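Local coordinates for protein mucus binding proteinn (Lactobacillus reuteri, PDB 4MT5) that probably binds mucin at the bacterial cell surface, this chain being one repeat of a large wall-anchored adhesin with ubiquitin-like beta-grasp folds, at residues E85-T90 and D130-D135; T118-N121 and V126-Y129; F165-T168 and D173-K176. All blocks are in the same frame, centred on the assembly; numbering follows the deposited sequence.

Contact 1 of 3, residues E85-T90 and D130-D135; sequences EQKTVT and DPWTVD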
loop_
_atom_site.group_PDB
_atom_site.type_symbol
_atom_site.label_atom_id
_atom_site.label_comp_id
_atom_site.label_asym_id
_atom_site.label_seq_id
_atom_site.Cartn_x
_atom_site.Cartn_y
_atom_site.Cartn_z
ATOM N N GLU A 85 -5.421 -1.358 2.746
ATOM C CA GLU A 85 -6.008 -0.125 3.237
ATOM C C GLU A 85 -7.512 -0.138 2.953
ATOM O O GLU A 85 -7.937 -0.434 1.834
ATOM C CB GLU A 85 -5.345 1.100 2.614
ATOM C CG GLU A 85 -5.859 2.393 3.229
ATOM C CD GLU A 85 -5.297 3.644 2.570
ATOM O OE1 GLU A 85 -4.590 3.515 1.538
ATOM O OE2 GLU A 85 -5.570 4.758 3.088
ATOM N N GLN A 86 -8.303 0.160 3.983
ATOM C CA GLN A 86 -9.756 0.133 3.887
ATOM C C GLN A 86 -10.324 1.445 4.382
ATOM O O GLN A 86 -9.916 1.930 5.430
ATOM C CB GLN A 86 -10.326 -1.005 4.732
ATOM C CG GLN A 86 -9.704 -2.351 4.445
ATOM C CD GLN A 86 -10.340 -3.465 5.240
ATOM O OE1 GLN A 86 -11.491 -3.346 5.678
ATOM N NE2 GLN A 86 -9.593 -4.559 5.437
ATOM N N LYS A 87 -11.257 2.018 3.624
ATOM C CA LYS A 87 -11.993 3.218 4.044
ATOM C C LYS A 87 -13.502 3.016 3.868
ATOM O O LYS A 87 -13.967 2.737 2.768
ATOM C CB LYS A 87 -11.539 4.447 3.246
ATOM C CG LYS A 87 -10.072 4.852 3.455
ATOM C CD LYS A 87 -9.945 6.314 3.922
ATOM C CE LYS A 87 -8.487 6.708 4.087
ATOM N NZ LYS A 87 -7.656 5.576 4.624
ATOM N N THR A 88 -14.267 3.158 4.942
ATOM C CA THR A 88 -15.704 2.907 4.863
ATOM C C THR A 88 -16.572 4.169 4.969
ATOM O O THR A 88 -16.483 4.928 5.930
ATOM C CB THR A 88 -16.148 1.879 5.907
ATOM O OG1 THR A 88 -15.594 0.608 5.565
ATOM C CG2 THR A 88 -17.662 1.766 5.936
ATOM N N VAL A 89 -17.410 4.387 3.966
ATOM C CA VAL A 89 -18.326 5.510 3.992
ATOM C C VAL A 89 -19.755 4.995 4.068
ATOM O O VAL A 89 -20.214 4.240 3.204
ATOM C CB VAL A 89 -18.147 6.419 2.774
ATOM C CG1 VAL A 89 -19.078 7.590 2.859
ATOM C CG2 VAL A 89 -16.721 6.901 2.699
ATOM N N THR A 90 -20.452 5.387 5.125
ATOM C CA THR A 90 -21.806 4.906 5.341
ATOM C C THR A 90 -22.820 6.037 5.196
ATOM O O THR A 90 -22.482 7.220 5.298
ATOM C CB THR A 90 -21.964 4.191 6.718
ATOM O OG1 THR A 90 -21.618 5.086 7.783
ATOM C CG2 THR A 90 -21.077 2.963 6.802
ATOM N N ASP A 130 -2.153 0.562 -5.523
ATOM C CA ASP A 130 -2.956 -0.030 -6.586
ATOM C C ASP A 130 -4.247 0.750 -6.700
ATOM O O ASP A 130 -4.593 1.515 -5.807
ATOM C CB ASP A 130 -3.267 -1.477 -6.239
ATOM C CG ASP A 130 -2.018 -2.349 -6.218
ATOM O OD1 ASP A 130 -1.020 -1.955 -6.871
ATOM O OD2 ASP A 130 -2.033 -3.422 -5.560
ATOM N N PRO A 131 -4.977 0.571 -7.800
ATOM C CA PRO A 131 -6.236 1.325 -7.888
ATOM C C PRO A 131 -7.236 0.955 -6.783
ATOM O O PRO A 131 -7.285 -0.198 -6.373
ATOM C CB PRO A 131 -6.796 0.915 -9.257
ATOM C CG PRO A 131 -5.630 0.338 -10.015
ATOM C CD PRO A 131 -4.723 -0.261 -8.989
ATOM N N TRP A 132 -8.005 1.928 -6.303
ATOM C CA TRP A 132 -9.099 1.685 -5.364
ATOM C C TRP A 132 -10.095 0.663 -5.900
ATOM O O TRP A 132 -10.467 0.697 -7.074
ATOM C CB TRP A 132 -9.858 2.985 -5.117
ATOM C CG TRP A 132 -9.207 3.915 -4.160
ATOM C CD1 TRP A 132 -8.713 5.161 -4.426
ATOM C CD2 TRP A 132 -8.992 3.684 -2.766
ATOM N NE1 TRP A 132 -8.196 5.718 -3.276
ATOM C CE2 TRP A 132 -8.352 4.831 -2.247
ATOM C CE3 TRP A 132 -9.265 2.613 -1.910
ATOM C CZ2 TRP A 132 -7.987 4.937 -0.915
ATOM C CZ3 TRP A 132 -8.902 2.721 -0.585
ATOM C CH2 TRP A 132 -8.273 3.878 -0.097
ATOM N N THR A 133 -10.545 -0.240 -5.038
ATOM C CA THR A 133 -11.537 -1.233 -5.440
ATOM C C THR A 133 -12.738 -1.243 -4.501
ATOM O O THR A 133 -12.591 -1.053 -3.292
ATOM C CB THR A 133 -10.936 -2.677 -5.532
ATOM O OG1 THR A 133 -10.457 -3.102 -4.248
ATOM C CG2 THR A 133 -9.796 -2.746 -6.546
ATOM N N VAL A 134 -13.924 -1.452 -5.070
ATOM C CA VAL A 134 -15.156 -1.639 -4.298
ATOM C C VAL A 134 -15.739 -3.014 -4.607
ATOM O O VAL A 134 -16.102 -3.290 -5.753
ATOM C CB VAL A 134 -16.209 -0.604 -4.681
ATOM C CG1 VAL A 134 -17.518 -0.916 -3.997
ATOM C CG2 VAL A 134 -15.725 0.790 -4.347
ATOM N N ASP A 135 -15.832 -3.868 -3.594
ATOM C CA ASP A 135 -16.202 -5.268 -3.802
ATOM C C ASP A 135 -15.441 -5.894 -4.966
ATOM O O ASP A 135 -16.055 -6.364 -5.926
ATOM C CB ASP A 135 -17.706 -5.411 -4.038
ATOM C CG ASP A 135 -18.519 -5.151 -2.781
ATOM O OD1 ASP A 135 -18.032 -5.501 -1.677
ATOM O OD2 ASP A 135 -19.637 -4.595 -2.899
#
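W132 lays the far corner of its indole against E85 and K87, in the Muc B2-like part of a mucus-binding repeat built on ubiquitin-like beta-grasp folds. Both segments pair with strand 104-120, so the indole has to span more than one strand spacing: the CA atoms of E85 and W132 stand 9.3 Å apart. A broad, long side chain such as tryptophan's suits a gap of this size. With its CG beside the backbone N (chi1 -79°), the ring brings CH2 within 4.0 Å of E85 CD. The indole also touches R115 on strand 104-120. The carboxylate is tilted about 50° from the indole plane, so the two flat groups meet obliquely rather than stacking. Beside it, the aliphatic start of K87 offers CG to W132 CH2 at 4.1 Å; lysine suits this place because its methylenes meet the ring while its amine turns to a carboxylate. E85 runs extended, its CG anti to the backbone N (chi1 -174°), and each oxygen finds a cation: OE1 forms a salt bridge with R115, OE2 with K87. With an alanine here the carboxylate is gone, and K87 NZ and the R115 guanidinium would probably lack their shared anion, the lysine chain being freer to turn. K87 NZ meets E85 OE2 at 2.7 Å from its anti side, 19° out of the carboxylate plane.

Contact 2 of 3, residues T118-N121 and V126-Y129; sequences TTDN and VVSY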
loop_
_atom_site.group_PDB
_atom_site.type_symbol
_atom_site.label_atom_id
_atom_site.label_comp_id
_atom_site.label_asym_id
_atom_site.label_seq_id
_atom_site.Cartn_x
_atom_site.Cartn_y
_atom_site.Cartn_z
ATOM N N THR A 118 2.406 -1.219 -2.378
ATOM C CA THR A 118 3.712 -1.860 -2.352
ATOM C C THR A 118 4.634 -1.175 -1.351
ATOM O O THR A 118 4.737 0.051 -1.342
ATOM C CB THR A 118 4.371 -1.817 -3.721
ATOM O OG1 THR A 118 3.492 -2.412 -4.677
ATOM C CG2 THR A 118 5.689 -2.592 -3.700
ATOM N N THR A 119 5.293 -1.970 -0.508
ATOM C CA THR A 119 6.218 -1.446 0.491
ATOM C C THR A 119 7.648 -1.792 0.087
ATOM O O THR A 119 7.880 -2.860 -0.474
ATOM C CB THR A 119 5.945 -2.029 1.888
ATOM O OG1 THR A 119 4.571 -1.841 2.226
ATOM C CG2 THR A 119 6.791 -1.328 2.928
ATOM N N ASP A 120 8.583 -0.873 0.353
ATOM C CA ASP A 120 10.008 -1.082 0.154
ATOM C C ASP A 120 10.494 -1.861 1.367
ATOM O O ASP A 120 10.278 -1.431 2.488
ATOM C CB ASP A 120 10.682 0.289 0.084
ATOM C CG ASP A 120 12.177 0.224 -0.230
ATOM O OD1 ASP A 120 12.926 -0.538 0.430
ATOM O OD2 ASP A 120 12.602 0.983 -1.131
ATOM N N ASN A 121 11.133 -3.006 1.147
ATOM C CA ASN A 121 11.584 -3.864 2.253
ATOM C C ASN A 121 12.750 -3.282 3.053
ATOM O O ASN A 121 12.968 -3.649 4.218
ATOM C CB ASN A 121 12.004 -5.253 1.749
ATOM C CG ASN A 121 10.826 -6.135 1.368
ATOM O OD1 ASN A 121 9.698 -5.664 1.168
ATOM N ND2 ASN A 121 11.088 -7.431 1.258
ATOM N N VAL A 126 6.066 3.129 1.917
ATOM C CA VAL A 126 5.318 2.614 0.771
ATOM C C VAL A 126 5.592 3.437 -0.477
ATOM O O VAL A 126 5.610 4.665 -0.432
ATOM C CB VAL A 126 3.786 2.434 1.060
ATOM C CG1 VAL A 126 3.483 2.673 2.523
ATOM C CG2 VAL A 126 2.930 3.315 0.174
ATOM N N VAL A 127 5.811 2.744 -1.587
ATOM C CA VAL A 127 6.276 3.379 -2.812
ATOM C C VAL A 127 5.194 3.550 -3.878
ATOM O O VAL A 127 5.310 4.425 -4.738
ATOM C CB VAL A 127 7.508 2.636 -3.383
ATOM C CG1 VAL A 127 8.493 2.335 -2.259
ATOM C CG2 VAL A 127 7.121 1.343 -4.053
ATOM N N SER A 128 4.141 2.735 -3.826
ATOM C CA SER A 128 3.010 2.927 -4.739
ATOM C C SER A 128 1.713 2.346 -4.190
ATOM O O SER A 128 1.733 1.614 -3.205
ATOM C CB SER A 128 3.298 2.351 -6.123
ATOM O OG SER A 128 3.263 0.939 -6.085
ATOM N N TYR A 129 0.593 2.699 -4.829
ATOM C CA TYR A 129 -0.730 2.200 -4.458
ATOM C C TYR A 129 -1.426 1.663 -5.696
ATOM O O TYR A 129 -1.295 2.227 -6.782
ATOM C CB TYR A 129 -1.585 3.311 -3.851
ATOM C CG TYR A 129 -1.118 3.823 -2.496
ATOM C CD1 TYR A 129 -1.586 3.252 -1.306
ATOM C CD2 TYR A 129 -0.229 4.882 -2.402
ATOM C CE1 TYR A 129 -1.170 3.722 -0.058
ATOM C CE2 TYR A 129 0.197 5.353 -1.165
ATOM C CZ TYR A 129 -0.277 4.771 0.001
ATOM O OH TYR A 129 0.155 5.245 1.222
HETATM O O HOH W 1 1.225 -1.213 -5.087
#
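Peptide groups, not rings, are the flat units joining T118 to V127 and S128. The carbonyl of T118 receives V127 N almost head-on, with V127 N to T118 O 2.9 Å and a C=O...N angle of 162°. The carbonyl of S128 is met differently: T118 N, 3.0 Å from S128 O, sits above its plane, 37° out of it. The side chains of T118 and S128 leave on one face of this antiparallel hairpin, and a water 2.6 Å from T118 OG1 and 3.1 Å from S128 OG bridges their hydroxyls by hydrogen bonds. T119 and V126 point to the other face. Between the two pairs the register slips by one residue, a beta bulge in which V127 is the extra residue, its backbone turned toward helical values. V126 CA also directs a C-H toward T118 O, 3.4 Å away. At the turn end of the pairing V127 CG1 lies 3.8 Å from D120 CB, so the valine covers the apolar root of an acid whose flat end is occupied elsewhere: OD2 bonds to H72, while OD1 takes the backbone N-H groups of V122 and T123. Aspartate fits here because its short carboxylate can reach the turn's own amides. The chemistry thus divides the work: two backbone bonds fix the register, a water joins the small hydroxyls, and the acid ties the turn to strand 65-77.

Contact 3 of 3, residues F165-T168 and D173-K176; sequences FTVT and DIVK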
loop_
_atom_site.group_PDB
_atom_site.type_symbol
_atom_site.label_atom_id
_atom_site.label_comp_id
_atom_site.label_asym_id
_atom_site.label_seq_id
_atom_site.Cartn_x
_atom_site.Cartn_y
_atom_site.Cartn_z
ATOM N N PHE A 165 -26.158 10.331 -3.949
ATOM C CA PHE A 165 -24.955 11.038 -3.560
ATOM C C PHE A 165 -23.758 10.188 -3.983
ATOM O O PHE A 165 -23.761 8.959 -3.810
ATOM C CB PHE A 165 -24.953 11.298 -2.048
ATOM C CG PHE A 165 -25.671 12.563 -1.643
ATOM C CD1 PHE A 165 -25.599 13.709 -2.436
ATOM C CD2 PHE A 165 -26.421 12.609 -0.473
ATOM C CE1 PHE A 165 -26.255 14.880 -2.066
ATOM C CE2 PHE A 165 -27.086 13.776 -0.093
ATOM C CZ PHE A 165 -27.001 14.913 -0.893
ATOM N N THR A 166 -22.757 10.834 -4.574
ATOM C CA THR A 166 -21.541 10.138 -4.961
ATOM C C THR A 166 -20.500 10.340 -3.867
ATOM O O THR A 166 -20.384 11.434 -3.312
ATOM C CB THR A 166 -20.982 10.637 -6.312
ATOM O OG1 THR A 166 -21.942 10.404 -7.350
ATOM C CG2 THR A 166 -19.699 9.892 -6.664
ATOM N N VAL A 167 -19.755 9.282 -3.547
ATOM C CA VAL A 167 -18.733 9.366 -2.513
ATOM C C VAL A 167 -17.394 8.775 -2.976
ATOM O O VAL A 167 -17.358 7.827 -3.761
ATOM C CB VAL A 167 -19.206 8.679 -1.214
ATOM C CG1 VAL A 167 -20.356 9.451 -0.601
ATOM C CG2 VAL A 167 -19.623 7.251 -1.493
ATOM N N THR A 168 -16.297 9.357 -2.496
ATOM C CA THR A 168 -14.956 8.840 -2.747
ATOM C C THR A 168 -14.447 8.233 -1.441
ATOM O O THR A 168 -15.116 8.345 -0.414
ATOM C CB THR A 168 -14.002 9.963 -3.183
ATOM O OG1 THR A 168 -13.759 10.838 -2.074
ATOM C CG2 THR A 168 -14.573 10.736 -4.361
ATOM N N ASP A 173 -19.145 10.542 6.192
ATOM C CA ASP A 173 -20.380 9.758 6.268
ATOM C C ASP A 173 -21.618 10.608 6.032
ATOM O O ASP A 173 -21.598 11.823 6.222
ATOM C CB ASP A 173 -20.504 9.036 7.617
ATOM C CG ASP A 173 -19.678 7.756 7.685
ATOM O OD1 ASP A 173 -19.381 7.161 6.616
ATOM O OD2 ASP A 173 -19.335 7.338 8.818
ATOM N N ILE A 174 -22.702 9.966 5.621
ATOM C CA ILE A 174 -23.901 10.721 5.301
ATOM C C ILE A 174 -25.022 10.538 6.323
ATOM O O ILE A 174 -25.504 9.428 6.547
ATOM C CB ILE A 174 -24.380 10.415 3.880
ATOM C CG1 ILE A 174 -23.348 10.946 2.879
ATOM C CG2 ILE A 174 -25.756 11.032 3.642
ATOM C CD1 ILE A 174 -23.787 10.854 1.432
ATOM N N VAL A 175 -25.408 11.643 6.958
ATOM C CA VAL A 175 -26.509 11.621 7.912
ATOM C C VAL A 175 -27.609 12.582 7.475
ATOM O O VAL A 175 -27.419 13.803 7.409
ATOM C CB VAL A 175 -26.053 11.962 9.340
ATOM C CG1 VAL A 175 -27.043 11.393 10.352
ATOM C CG2 VAL A 175 -24.657 11.412 9.599
ATOM N N LYS A 176 -28.760 12.003 7.166
ATOM C CA LYS A 176 -29.881 12.739 6.617
ATOM C C LYS A 176 -31.138 12.306 7.361
ATOM O O LYS A 176 -31.396 11.108 7.521
ATOM C CB LYS A 176 -30.023 12.424 5.129
ATOM C CG LYS A 176 -29.954 13.617 4.206
ATOM C CD LYS A 176 -28.679 14.409 4.353
ATOM C CE LYS A 176 -28.547 15.368 3.167
ATOM N NZ LYS A 176 -27.484 16.408 3.326
#
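The CD1 methyl of I174 rests against F165, 3.7 Å from its CD2, and lies equally near the phenylalanine CB. It approaches the ring obliquely. The same methyl also meets V167 CG1 at 4.2 Å, so one isoleucine tip is shared by two apolar side chains of the facing strand. I174 reaches them because its longer branch is extended (chi2 -173°), carrying CD1 well out from the backbone. K176, two residues on, bends at chi2 (57°) and brings CE to the ring edge, 3.9 Å from F165 CE2, crossing the phenylalanine at about a right angle; this last methylene carbon touches the ring edge, so the aliphatic part of the lysine extends the apolar patch. No hydrogen bond joins the two segments, whose strand axes remain 11.1 Å apart, and each is positioned by neighbours of its own. F165 and V167 are held by backbone bonds to F144 and K142 on strand 142-148, whereas I174 and K176 pair with T90 and T92 on strand 85-96. F165, V167 and I174 therefore meet in the interval between a two-stranded antiparallel sheet and the main mixed sheet, at a strand angle of 159°: face-to-face packing of two beta layers within the Muc B2-like part of the repeat.

In the fold
Strand 85-96 ties contact 1 to contact 3, whose centres lie about 14 Å apart. A probable hydrogen bond from I174 N to T90 O, 2.8 Å, belongs to the parallel pairing with strand 174-182, and the D173 carboxylate adds a probable side-chain bond at its start, D173 OD1 to T90 N being 2.6 Å. Strand 104-120 serves contacts 1 and 2, about 18 Å apart between centres; there E85 OE1 packs 3.8 Å from Y129 CE1, and R115 takes a salt bridge from E85 and a cation-pi contact from Y129. Contacts 2 and 3 do not touch: their centres are about 30 Å apart and their nearest atoms about 14 Å. All three reach the same large mixed sheet, contact 3 joining it to the small sheet.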